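Local coordinates for protein ulvan Lyase-PL25 (Pseudoalteromonas sp. PLSV, PDB 5UAM) that cleaves ulvan, the sulfated, uronic acid-containing cell-wall polysaccharide of green seaweeds, as a polysaccharide lyase built on a beta-propeller fold, at residues A[36-41]-A[439-444]; A[51-56]-A[424-429]; A[29-34]-A[455-460]; A[64-69]-A[110-115]. All coordinates share one frame; numbering follows the deposited sequence.

Interaction 1: A[36-41]-A[439-444]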
loop_
_atom_site.group_PDB
_atom_site.type_symbol
_atom_site.label_atom_id
_atom_site.label_comp_id
_atom_site.label_asym_id
_atom_site.label_seq_id
_atom_site.Cartn_x
_atom_site.Cartn_y
_atom_site.Cartn_z
ATOM N N ASN A 36 0.902 -8.863 9.927
ATOM C CA ASN A 36 1.422 -8.575 8.590
ATOM C C ASN A 36 2.245 -7.306 8.726
ATOM O O ASN A 36 1.668 -6.217 8.881
ATOM C CB ASN A 36 0.290 -8.328 7.587
ATOM C CG ASN A 36 -0.541 -9.519 7.331
ATOM O OD1 ASN A 36 -0.110 -10.662 7.484
ATOM N ND2 ASN A 36 -1.781 -9.276 6.926
ATOM N N PRO A 37 3.578 -7.362 8.717
ATOM C CA PRO A 37 4.336 -6.154 9.049
ATOM C C PRO A 37 4.432 -5.132 7.939
ATOM O O PRO A 37 4.859 -4.004 8.210
ATOM C CB PRO A 37 5.727 -6.683 9.398
ATOM C CG PRO A 37 5.505 -8.081 9.829
ATOM C CD PRO A 37 4.368 -8.581 8.953
ATOM N N LEU A 38 4.018 -5.509 6.729
ATOM C CA LEU A 38 4.148 -4.718 5.516
ATOM C C LEU A 38 2.969 -5.037 4.619
ATOM O O LEU A 38 2.384 -6.120 4.703
ATOM C CB LEU A 38 5.390 -5.142 4.733
ATOM C CG LEU A 38 6.744 -5.019 5.417
ATOM C CD1 LEU A 38 7.773 -5.819 4.638
ATOM C CD2 LEU A 38 7.148 -3.574 5.528
ATOM N N ALA A 39 2.659 -4.104 3.704
ATOM C CA ALA A 39 1.683 -4.339 2.639
ATOM C C ALA A 39 1.900 -3.297 1.554
ATOM O O ALA A 39 2.391 -2.207 1.827
ATOM C CB ALA A 39 0.245 -4.236 3.138
ATOM N N ILE A 40 1.451 -3.608 0.343
ATOM C CA ILE A 40 1.629 -2.687 -0.775
ATOM C C ILE A 40 0.812 -1.421 -0.578
ATOM O O ILE A 40 1.223 -0.352 -1.044
ATOM C CB ILE A 40 1.315 -3.434 -2.083
ATOM C CG1 ILE A 40 2.510 -4.347 -2.423
ATOM C CG2 ILE A 40 1.046 -2.470 -3.232
ATOM C CD1 ILE A 40 2.237 -5.365 -3.467
ATOM N N VAL A 41 -0.326 -1.487 0.123
ATOM C CA VAL A 41 -1.183 -0.301 0.219
ATOM C C VAL A 41 -0.588 0.778 1.130
ATOM O O VAL A 41 -0.778 1.976 0.869
ATOM C CB VAL A 41 -2.617 -0.674 0.602
ATOM C CG1 VAL A 41 -2.716 -1.184 2.003
ATOM C CG2 VAL A 41 -3.539 0.549 0.386
ATOM N N ILE A 439 8.814 -11.646 13.700
ATOM C CA ILE A 439 8.937 -11.822 12.266
ATOM C C ILE A 439 10.201 -11.140 11.766
ATOM O O ILE A 439 10.444 -9.954 12.041
ATOM C CB ILE A 439 7.687 -11.264 11.559
ATOM C CG1 ILE A 439 6.466 -12.081 11.945
ATOM C CG2 ILE A 439 7.875 -11.276 10.039
ATOM C CD1 ILE A 439 5.162 -11.494 11.508
ATOM N N LYS A 440 10.999 -11.888 11.011
ATOM C CA LYS A 440 12.235 -11.371 10.443
ATOM C C LYS A 440 11.950 -10.502 9.228
ATOM O O LYS A 440 11.118 -10.836 8.369
ATOM C CB LYS A 440 13.184 -12.510 10.083
ATOM C CG LYS A 440 13.689 -13.230 11.307
ATOM C CD LYS A 440 14.629 -14.369 10.912
ATOM C CE LYS A 440 15.175 -15.111 12.117
ATOM N NZ LYS A 440 14.132 -15.947 12.764
ATOM N N MET A 441 12.621 -9.356 9.197
ATOM C CA MET A 441 12.412 -8.304 8.211
ATOM C C MET A 441 13.638 -8.207 7.316
ATOM O O MET A 441 14.779 -8.168 7.811
ATOM C CB MET A 441 12.212 -6.979 8.929
ATOM C CG MET A 441 11.096 -6.956 9.952
ATOM S SD MET A 441 9.484 -7.390 9.262
ATOM C CE MET A 441 9.351 -6.171 7.942
ATOM N N TYR A 442 13.407 -8.129 6.013
ATOM C CA TYR A 442 14.467 -8.150 5.023
ATOM C C TYR A 442 14.328 -6.981 4.063
ATOM O O TYR A 442 13.226 -6.656 3.626
ATOM C CB TYR A 442 14.441 -9.424 4.193
ATOM C CG TYR A 442 14.563 -10.726 4.974
ATOM C CD1 TYR A 442 13.517 -11.196 5.753
ATOM C CD2 TYR A 442 15.727 -11.485 4.922
ATOM C CE1 TYR A 442 13.623 -12.406 6.450
ATOM C CE2 TYR A 442 15.837 -12.697 5.613
ATOM C CZ TYR A 442 14.786 -13.137 6.389
ATOM O OH TYR A 442 14.908 -14.325 7.080
ATOM N N LEU A 443 15.459 -6.407 3.683
ATOM C CA LEU A 443 15.528 -5.415 2.610
ATOM C C LEU A 443 16.220 -6.092 1.436
ATOM O O LEU A 443 17.361 -6.553 1.567
ATOM C CB LEU A 443 16.323 -4.197 3.082
ATOM C CG LEU A 443 16.643 -3.103 2.061
ATOM C CD1 LEU A 443 15.354 -2.525 1.503
ATOM C CD2 LEU A 443 17.520 -2.026 2.679
ATOM N N VAL A 444 15.541 -6.181 0.293
ATOM C CA VAL A 444 16.054 -6.939 -0.839
ATOM C C VAL A 444 16.236 -6.052 -2.057
ATOM O O VAL A 444 15.534 -5.051 -2.244
ATOM C CB VAL A 444 15.208 -8.172 -1.217
ATOM C CG1 VAL A 444 15.099 -9.116 -0.037
ATOM C CG2 VAL A 444 13.831 -7.767 -1.725
#
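Pro37 and Leu38 lie over one face of strand 439-444 and meet Ile439 and Met441 through apolar groups, without any hydrogen bond between the two segments. The Pro37 ring meets the Ile439 side chain at a slant, its CG 3.8 Å from Ile439 CD1, while Pro37 CB rests 3.8 Å from Met441 SD. Two successive bends in the Met441 chain (chi2 -58°, chi3 -56°) curl the thioether toward the loop, where its methyl meets the Leu38 branch tip to tip: Met441 CE is 3.7 Å from Leu38 CD1. With an alanine in place of Met441, sulfur and methyl would be gone, and Leu38 and one flank of Pro37 would probably be left without their partner on the strand. All four of these residues are buried. The neighbouring positions are looser and more polar. Asn36 is partly exposed and turns away from the strand, its OD1 bonded to Lys433 and its backbone N to Asn98; Lys440, also partly exposed, makes a cation-pi contact with Tyr28. A hydrophobic underside thus carries a loop whose polar residue, Asn36, is assigned to substrate binding, consistent with a beta-propeller in which this loop between two blades helps form the substrate site.

Interaction 2: A[51-56]-A[424-429]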
loop_
_atom_site.group_PDB
_atom_site.type_symbol
_atom_site.label_atom_id
_atom_site.label_comp_id
_atom_site.label_asym_id
_atom_site.label_seq_id
_atom_site.Cartn_x
_atom_site.Cartn_y
_atom_site.Cartn_z
ATOM N N GLY A 51 22.009 8.153 -0.547
ATOM C CA GLY A 51 22.812 7.009 -0.171
ATOM C C GLY A 51 22.329 6.249 1.034
ATOM O O GLY A 51 22.996 5.278 1.437
ATOM N N ILE A 52 21.210 6.656 1.633
ATOM C CA ILE A 52 20.644 6.002 2.803
ATOM C C ILE A 52 19.278 5.467 2.407
ATOM O O ILE A 52 18.472 6.191 1.814
ATOM C CB ILE A 52 20.471 6.985 3.976
ATOM C CG1 ILE A 52 21.757 7.780 4.250
ATOM C CG2 ILE A 52 19.944 6.246 5.201
ATOM C CD1 ILE A 52 22.899 6.974 4.737
ATOM N N THR A 53 19.004 4.213 2.750
ATOM C CA THR A 53 17.665 3.652 2.592
ATOM C C THR A 53 17.001 3.574 3.960
ATOM O O THR A 53 17.508 2.904 4.862
ATOM C CB THR A 53 17.667 2.289 1.898
ATOM O OG1 THR A 53 18.266 2.413 0.610
ATOM C CG2 THR A 53 16.242 1.771 1.690
ATOM N N TYR A 54 15.888 4.284 4.106
ATOM C CA TYR A 54 15.073 4.273 5.304
ATOM C C TYR A 54 13.959 3.264 5.122
ATOM O O TYR A 54 13.348 3.205 4.060
ATOM C CB TYR A 54 14.469 5.657 5.541
ATOM C CG TYR A 54 15.519 6.737 5.649
ATOM C CD1 TYR A 54 15.953 7.420 4.518
ATOM C CD2 TYR A 54 16.105 7.054 6.870
ATOM C CE1 TYR A 54 16.928 8.416 4.604
ATOM C CE2 TYR A 54 17.087 8.037 6.967
ATOM C CZ TYR A 54 17.494 8.708 5.830
ATOM O OH TYR A 54 18.467 9.669 5.893
ATOM N N VAL A 55 13.684 2.481 6.159
ATOM C CA VAL A 55 12.706 1.401 6.081
ATOM C C VAL A 55 11.821 1.432 7.318
ATOM O O VAL A 55 12.296 1.722 8.425
ATOM C CB VAL A 55 13.397 0.034 5.932
ATOM C CG1 VAL A 55 14.242 0.012 4.636
ATOM C CG2 VAL A 55 14.269 -0.298 7.141
ATOM N N SER A 56 10.531 1.152 7.130
ATOM C CA SER A 56 9.591 1.106 8.244
ATOM C C SER A 56 8.656 -0.091 8.119
ATOM O O SER A 56 8.319 -0.546 7.021
ATOM C CB SER A 56 8.788 2.399 8.372
ATOM O OG SER A 56 7.836 2.542 7.330
ATOM N N PRO A 424 19.382 -0.155 -7.027
ATOM C CA PRO A 424 19.241 -1.592 -7.313
ATOM C C PRO A 424 19.432 -2.486 -6.105
ATOM O O PRO A 424 18.763 -3.526 -6.017
ATOM C CB PRO A 424 20.296 -1.832 -8.395
ATOM C CG PRO A 424 20.402 -0.517 -9.113
ATOM C CD PRO A 424 20.207 0.532 -8.031
ATOM N N ASP A 425 20.290 -2.113 -5.154
ATOM C CA ASP A 425 20.536 -2.984 -4.009
ATOM C C ASP A 425 19.408 -3.007 -2.982
ATOM O O ASP A 425 19.401 -3.900 -2.123
ATOM C CB ASP A 425 21.821 -2.566 -3.284
ATOM C CG ASP A 425 23.081 -3.017 -4.005
ATOM O OD1 ASP A 425 22.973 -3.760 -5.010
ATOM O OD2 ASP A 425 24.188 -2.627 -3.552
ATOM N N ALA A 426 18.431 -2.098 -3.056
ATOM C CA ALA A 426 17.458 -1.987 -1.971
ATOM C C ALA A 426 16.134 -1.494 -2.561
ATOM O O ALA A 426 15.823 -0.301 -2.545
ATOM C CB ALA A 426 17.993 -1.045 -0.902
ATOM N N GLN A 427 15.341 -2.440 -3.035
ATOM C CA GLN A 427 14.130 -2.155 -3.787
ATOM C C GLN A 427 12.834 -2.480 -3.061
ATOM O O GLN A 427 11.817 -1.877 -3.368
ATOM C CB GLN A 427 14.154 -2.931 -5.101
ATOM C CG GLN A 427 15.306 -2.518 -5.975
ATOM C CD GLN A 427 15.168 -3.005 -7.371
ATOM O OE1 GLN A 427 14.187 -2.701 -8.073
ATOM N NE2 GLN A 427 16.152 -3.746 -7.813
ATOM N N MET A 428 12.822 -3.443 -2.147
ATOM C CA MET A 428 11.568 -3.882 -1.553
ATOM C C MET A 428 11.849 -4.411 -0.161
ATOM O O MET A 428 12.914 -4.979 0.090
ATOM C CB MET A 428 10.900 -4.953 -2.439
ATOM C CG MET A 428 9.555 -5.447 -1.944
ATOM S SD MET A 428 8.794 -6.667 -3.053
ATOM C CE MET A 428 8.039 -5.615 -4.298
ATOM N N LEU A 429 10.868 -4.246 0.715
ATOM C CA LEU A 429 10.880 -4.835 2.053
ATOM C C LEU A 429 10.049 -6.107 2.077
ATOM O O LEU A 429 9.025 -6.215 1.383
ATOM C CB LEU A 429 10.335 -3.830 3.060
ATOM C CG LEU A 429 11.286 -2.678 3.313
ATOM C CD1 LEU A 429 10.583 -1.462 3.841
ATOM C CD2 LEU A 429 12.367 -3.109 4.298
#
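From Thr53 to Ser56 and from Ala426 to Leu429 the backbones run 7° apart, with the CA atoms of Thr53 and Ala426 separated by 7.3 Å and no hydrogen bond between the segments. This is the face-to-face packing of neighbouring blades in a beta-propeller, strand 52-58 belonging to one four-stranded sheet and strand 428-433 to the next. The main apolar contact is Val55 with Leu429. Both leucine methyls lean on the valine: Leu429 CD2 is 3.7 Å from Val55 CG1, and Leu429 CD1 is 3.8 Å from Val55 CB while also approaching the carbonyl of Ser56. Val55 CG1 lies beside its backbone N (chi1 -60°), which turns that methyl to the leucine, and CG2 goes to Phe29. An alanine in place of Leu429 would lack both methyls and would probably open a gap between the blades beside Val55. Two residues earlier on strand 52-58, the Thr53 hydroxyl, bonded to His71 and His48, has its OG1 3.8 Å from Ala426 CB. Beyond Ala426 the chain enters a classic beta bulge, Gln427 and Met428 both facing Val444. Gln427 NE2 bonds Glu446 OE2 and also donates to Pro424 O, 3.2 Å away at an N-H...O angle of 155°.

Interaction 3: A[29-34]-A[455-460]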
loop_
_atom_site.group_PDB
_atom_site.type_symbol
_atom_site.label_atom_id
_atom_site.label_comp_id
_atom_site.label_asym_id
_atom_site.label_seq_id
_atom_site.Cartn_x
_atom_site.Cartn_y
_atom_site.Cartn_z
ATOM N N PHE A 29 17.355 -7.503 8.925
ATOM C CA PHE A 29 17.822 -6.343 9.671
ATOM C C PHE A 29 17.077 -6.132 10.981
ATOM O O PHE A 29 17.501 -5.298 11.781
ATOM C CB PHE A 29 17.745 -5.069 8.813
ATOM C CG PHE A 29 16.336 -4.647 8.463
ATOM C CD1 PHE A 29 15.595 -3.860 9.328
ATOM C CD2 PHE A 29 15.767 -5.021 7.260
ATOM C CE1 PHE A 29 14.307 -3.492 9.020
ATOM C CE2 PHE A 29 14.470 -4.644 6.937
ATOM C CZ PHE A 29 13.737 -3.886 7.830
ATOM N N ALA A 30 15.991 -6.872 11.212
ATOM C CA ALA A 30 15.227 -6.832 12.446
ATOM C C ALA A 30 14.455 -8.136 12.554
ATOM O O ALA A 30 14.214 -8.819 11.555
ATOM C CB ALA A 30 14.255 -5.648 12.464
ATOM N N ASP A 31 14.062 -8.476 13.780
ATOM C CA ASP A 31 13.381 -9.747 14.014
ATOM C C ASP A 31 12.176 -9.606 14.940
ATOM O O ASP A 31 11.812 -10.559 15.628
ATOM C CB ASP A 31 14.345 -10.799 14.554
ATOM C CG ASP A 31 14.983 -10.404 15.867
ATOM O OD1 ASP A 31 14.682 -9.315 16.387
ATOM O OD2 ASP A 31 15.771 -11.225 16.377
ATOM N N ASN A 32 11.511 -8.444 14.921
ATOM C CA ASN A 32 10.401 -8.176 15.833
ATOM C C ASN A 32 9.111 -7.778 15.125
ATOM O O ASN A 32 8.217 -7.233 15.769
ATOM C CB ASN A 32 10.776 -7.109 16.867
ATOM C CG ASN A 32 11.040 -5.762 16.257
ATOM O OD1 ASN A 32 11.176 -5.609 15.042
ATOM N ND2 ASN A 32 11.100 -4.737 17.121
ATOM N N GLY A 33 8.951 -8.076 13.838
ATOM C CA GLY A 33 7.691 -7.782 13.189
ATOM C C GLY A 33 6.551 -8.586 13.789
ATOM O O GLY A 33 6.751 -9.660 14.339
ATOM N N VAL A 34 5.323 -8.054 13.663
ATOM C CA VAL A 34 4.124 -8.760 14.103
ATOM C C VAL A 34 3.049 -8.719 13.023
ATOM O O VAL A 34 2.998 -7.811 12.190
ATOM C CB VAL A 34 3.521 -8.248 15.431
ATOM C CG1 VAL A 34 4.582 -8.201 16.504
ATOM C CG2 VAL A 34 2.855 -6.903 15.267
ATOM N N VAL A 455 25.820 -9.448 15.469
ATOM C CA VAL A 455 26.193 -8.770 16.712
ATOM C C VAL A 455 25.538 -7.394 16.770
ATOM O O VAL A 455 25.006 -6.978 17.806
ATOM C CB VAL A 455 27.719 -8.662 16.816
ATOM C CG1 VAL A 455 28.125 -7.711 17.946
ATOM C CG2 VAL A 455 28.325 -10.044 17.060
ATOM N N ASP A 456 25.603 -6.660 15.660
ATOM C CA ASP A 456 24.993 -5.335 15.594
ATOM C C ASP A 456 23.494 -5.413 15.806
ATOM O O ASP A 456 22.918 -4.595 16.537
ATOM C CB ASP A 456 25.296 -4.720 14.232
ATOM C CG ASP A 456 24.770 -3.309 14.102
ATOM O OD1 ASP A 456 25.213 -2.454 14.892
ATOM O OD2 ASP A 456 23.946 -3.056 13.208
ATOM N N LEU A 457 22.844 -6.376 15.160
ATOM C CA LEU A 457 21.392 -6.495 15.253
ATOM C C LEU A 457 20.987 -6.786 16.687
ATOM O O LEU A 457 20.094 -6.137 17.236
ATOM C CB LEU A 457 20.902 -7.602 14.311
ATOM C CG LEU A 457 19.387 -7.848 14.159
ATOM C CD1 LEU A 457 19.081 -8.471 12.808
ATOM C CD2 LEU A 457 18.840 -8.746 15.269
ATOM N N LYS A 458 21.659 -7.746 17.317
ATOM C CA LYS A 458 21.319 -8.107 18.691
ATOM C C LYS A 458 21.495 -6.924 19.637
ATOM O O LYS A 458 20.669 -6.709 20.531
ATOM C CB LYS A 458 22.160 -9.303 19.143
ATOM C CG LYS A 458 21.841 -10.596 18.391
ATOM N N THR A 459 22.570 -6.156 19.470
ATOM C CA THR A 459 22.759 -4.967 20.291
ATOM C C THR A 459 21.608 -3.978 20.092
ATOM O O THR A 459 21.176 -3.313 21.043
ATOM C CB THR A 459 24.095 -4.310 19.933
ATOM O OG1 THR A 459 25.167 -5.251 20.121
ATOM C CG2 THR A 459 24.351 -3.092 20.809
ATOM N N ALA A 460 21.105 -3.872 18.872
ATOM C CA ALA A 460 20.119 -2.843 18.565
ATOM C C ALA A 460 18.692 -3.260 18.892
ATOM O O ALA A 460 17.834 -2.385 19.064
ATOM C CB ALA A 460 20.181 -2.476 17.083
#
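Leu457 presses its branched end onto the backbone between Phe29 and Ala30. Its CD1 stands squarely above the flat face of that peptide group, 3.6 Å from Phe29 C and 3.8 Å from Ala30 N. The other methyl, CD2, comes near the Asp31 carboxylate, 4.1 Å from OD2, a looser contact, at the partly exposed Asp31. CG is anti to the helix backbone N (chi1 -176°), which carries the two methyls out from the helix, one to the peptide and the other toward Asp31. No hydrogen bond links the segments directly; the bridge is Arg452, which packs against Leu457 while its NH1 donates to Phe29 O and its NE forms a salt bridge with Asp456 OD2, tying the polar and apolar parts of the contact together.

Strand 30-33, weakly bonded, is the outermost strand of a blade whose other three strands come from the C-terminal part of the chain. This is the "velcro" closure of a beta-propeller, and the short helix 454-460 docks on its outer edge. Met441 fixes the strand from the other side, its N and O bonded to Ala30 O and Phe29 N. The helix start is secured by Asp23 OD1, which accepts from Val455 N, and by Ser453 OG, bonded to Asp456 N. Val455 O takes two donors from Thr459, one turn on, from opposite faces of its plane: N at 3.1 Å and OG1 at 2.9 Å.

Interaction 4: A[64-69]-A[110-115]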
loop_
_atom_site.group_PDB
_atom_site.type_symbol
_atom_site.label_atom_id
_atom_site.label_comp_id
_atom_site.label_asym_id
_atom_site.label_seq_id
_atom_site.Cartn_x
_atom_site.Cartn_y
_atom_site.Cartn_z
ATOM N N PRO A 64 4.932 1.462 15.091
ATOM C CA PRO A 64 5.788 1.619 13.912
ATOM C C PRO A 64 7.254 1.639 14.318
ATOM O O PRO A 64 7.639 2.347 15.253
ATOM C CB PRO A 64 5.355 2.978 13.348
ATOM C CG PRO A 64 4.917 3.729 14.541
ATOM C CD PRO A 64 4.234 2.715 15.428
ATOM N N TYR A 65 8.064 0.878 13.577
ATOM C CA TYR A 65 9.507 0.848 13.770
ATOM C C TYR A 65 10.209 1.274 12.487
ATOM O O TYR A 65 9.741 0.995 11.371
ATOM C CB TYR A 65 9.980 -0.555 14.186
ATOM C CG TYR A 65 9.699 -0.833 15.640
ATOM C CD1 TYR A 65 8.404 -1.111 16.075
ATOM C CD2 TYR A 65 10.702 -0.734 16.599
ATOM C CE1 TYR A 65 8.116 -1.322 17.404
ATOM C CE2 TYR A 65 10.424 -0.941 17.949
ATOM C CZ TYR A 65 9.128 -1.246 18.344
ATOM O OH TYR A 65 8.859 -1.443 19.687
ATOM N N ILE A 66 11.345 1.946 12.648
ATOM C CA ILE A 66 12.075 2.509 11.523
ATOM C C ILE A 66 13.562 2.210 11.685
ATOM O O ILE A 66 14.118 2.300 12.780
ATOM C CB ILE A 66 11.813 4.016 11.371
ATOM C CG1 ILE A 66 12.597 4.570 10.200
ATOM C CG2 ILE A 66 12.126 4.731 12.632
ATOM C CD1 ILE A 66 12.151 5.974 9.781
ATOM N N ALA A 67 14.196 1.826 10.587
ATOM C CA ALA A 67 15.628 1.591 10.538
ATOM C C ALA A 67 16.191 2.252 9.287
ATOM O O ALA A 67 15.455 2.741 8.427
ATOM C CB ALA A 67 15.940 0.084 10.515
ATOM N N SER A 68 17.511 2.295 9.184
ATOM C CA SER A 68 18.139 2.824 7.984
ATOM C C SER A 68 19.419 2.071 7.684
ATOM O O SER A 68 20.081 1.554 8.588
ATOM C CB SER A 68 18.430 4.307 8.118
ATOM O OG SER A 68 19.437 4.571 9.066
ATOM N N TYR A 69 19.762 2.052 6.392
ATOM C CA TYR A 69 20.991 1.447 5.897
ATOM C C TYR A 69 21.771 2.480 5.101
ATOM O O TYR A 69 21.234 3.082 4.167
ATOM C CB TYR A 69 20.689 0.233 5.023
ATOM C CG TYR A 69 21.935 -0.484 4.550
ATOM C CD1 TYR A 69 22.749 -1.158 5.438
ATOM C CD2 TYR A 69 22.322 -0.443 3.221
ATOM C CE1 TYR A 69 23.890 -1.807 5.012
ATOM C CE2 TYR A 69 23.457 -1.094 2.782
ATOM C CZ TYR A 69 24.231 -1.778 3.682
ATOM O OH TYR A 69 25.378 -2.443 3.283
ATOM N N GLY A 110 14.090 17.683 5.556
ATOM C CA GLY A 110 14.775 16.487 5.986
ATOM C C GLY A 110 14.136 15.779 7.156
ATOM O O GLY A 110 14.656 14.743 7.598
ATOM N N TYR A 111 13.009 16.260 7.660
ATOM C CA TYR A 111 12.338 15.545 8.729
ATOM C C TYR A 111 11.651 14.313 8.166
ATOM O O TYR A 111 11.104 14.343 7.064
ATOM C CB TYR A 111 11.323 16.449 9.434
ATOM C CG TYR A 111 11.995 17.567 10.197
ATOM C CD1 TYR A 111 12.420 17.371 11.507
ATOM C CD2 TYR A 111 12.213 18.812 9.622
ATOM C CE1 TYR A 111 13.030 18.375 12.216
ATOM C CE2 TYR A 111 12.829 19.828 10.336
ATOM C CZ TYR A 111 13.241 19.598 11.631
ATOM O OH TYR A 111 13.864 20.597 12.362
ATOM N N ILE A 112 11.691 13.220 8.921
ATOM C CA ILE A 112 11.053 11.979 8.520
ATOM C C ILE A 112 9.698 11.919 9.204
ATOM O O ILE A 112 9.599 12.057 10.431
ATOM C CB ILE A 112 11.931 10.773 8.884
ATOM C CG1 ILE A 112 13.324 10.955 8.260
ATOM C CG2 ILE A 112 11.296 9.465 8.411
ATOM C CD1 ILE A 112 14.381 10.154 8.902
ATOM N N HIS A 113 8.655 11.720 8.409
ATOM C CA HIS A 113 7.292 11.605 8.889
ATOM C C HIS A 113 6.841 10.163 8.792
ATOM O O HIS A 113 7.124 9.484 7.805
ATOM C CB HIS A 113 6.371 12.428 8.004
ATOM C CG HIS A 113 6.638 13.889 8.077
ATOM N ND1 HIS A 113 5.850 14.763 8.787
ATOM C CD2 HIS A 113 7.646 14.623 7.557
ATOM C CE1 HIS A 113 6.343 15.983 8.678
ATOM N NE2 HIS A 113 7.432 15.921 7.930
ATOM N N ILE A 114 6.122 9.718 9.820
ATOM C CA ILE A 114 5.552 8.382 9.872
ATOM C C ILE A 114 4.057 8.536 10.149
ATOM O O ILE A 114 3.662 9.140 11.149
ATOM C CB ILE A 114 6.241 7.503 10.933
ATOM C CG1 ILE A 114 7.693 7.216 10.521
ATOM C CG2 ILE A 114 5.464 6.208 11.163
ATOM C CD1 ILE A 114 7.851 6.260 9.386
ATOM N N PHE A 115 3.228 8.034 9.242
ATOM C CA PHE A 115 1.782 7.985 9.417
ATOM C C PHE A 115 1.419 6.545 9.763
ATOM O O PHE A 115 1.933 5.618 9.140
ATOM C CB PHE A 115 1.103 8.430 8.117
ATOM C CG PHE A 115 1.541 9.788 7.658
ATOM C CD1 PHE A 115 0.924 10.936 8.122
ATOM C CD2 PHE A 115 2.582 9.919 6.777
ATOM C CE1 PHE A 115 1.325 12.191 7.696
ATOM C CE2 PHE A 115 2.995 11.175 6.346
ATOM C CZ PHE A 115 2.365 12.304 6.810
#
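Ile66, Pro64, Ile112 and Ile114 make the whole of this contact, and it is entirely apolar. Ile66 touches both isoleucines of the other strand: its chain is extended, with CG1 anti to the backbone N (chi1 179°) and the next bond nearly straight (chi2 167°), which carries CD1 across to the opposing strand. There CD1 lies 3.8 Å from Ile112 CG2 and, more loosely, 4.3 Å from Ile114 CD1. Pro64 supplies the second point of touch, its ring carbon CB resting 3.9 Å from Ile114 CG2.

Hydrogen bonds play no part between the segments. The strand axes come no closer than 9.0 Å and run at 151°, roughly antiparallel, as between two separate sheets packed face to face. Polar and aromatic groups occupy the far side of strand 112-116. His113 points away from the contact and is held at both ring nitrogens, ND1 to His140 and NE2 to Asp107, while Phe115 stacks on His140.

The arrangement joins two consecutive blades of the beta-propeller. Strand 64-70 runs between strands 52-58 and 75-81 of one blade, and strand 112-116 between 103-106 and 139-143 of the next. Trp152, on the outermost strand 152-154 of that second blade, touches Ile66, Ile112 and Ile114 and so extends the apolar layer outward between the sheets.

In the fold
All four contacts are largely buried, and interactions 1, 2 and 4 are mainly apolar; interaction 3 is the outermost, its centre about 24 Å from the centre of the chain, with one partly exposed residue, Asp31, and it depends on a side chain set against backbone with the Asp31 carboxylate at its edge. Interactions 1, 2 and 3 all reach the closing blade, where strands 30-33, 439-444 and 428-433 lie side by side in that order. Interactions 2 and 4 both use the following blade, through neighbouring strands 52-58 and 64-70, and together they pack it against the blade on either side. Phe29 ties the outer contact to the core, touching both Val55 and Leu429 of interaction 2. Interaction 1 alone includes an assigned substrate-binding residue.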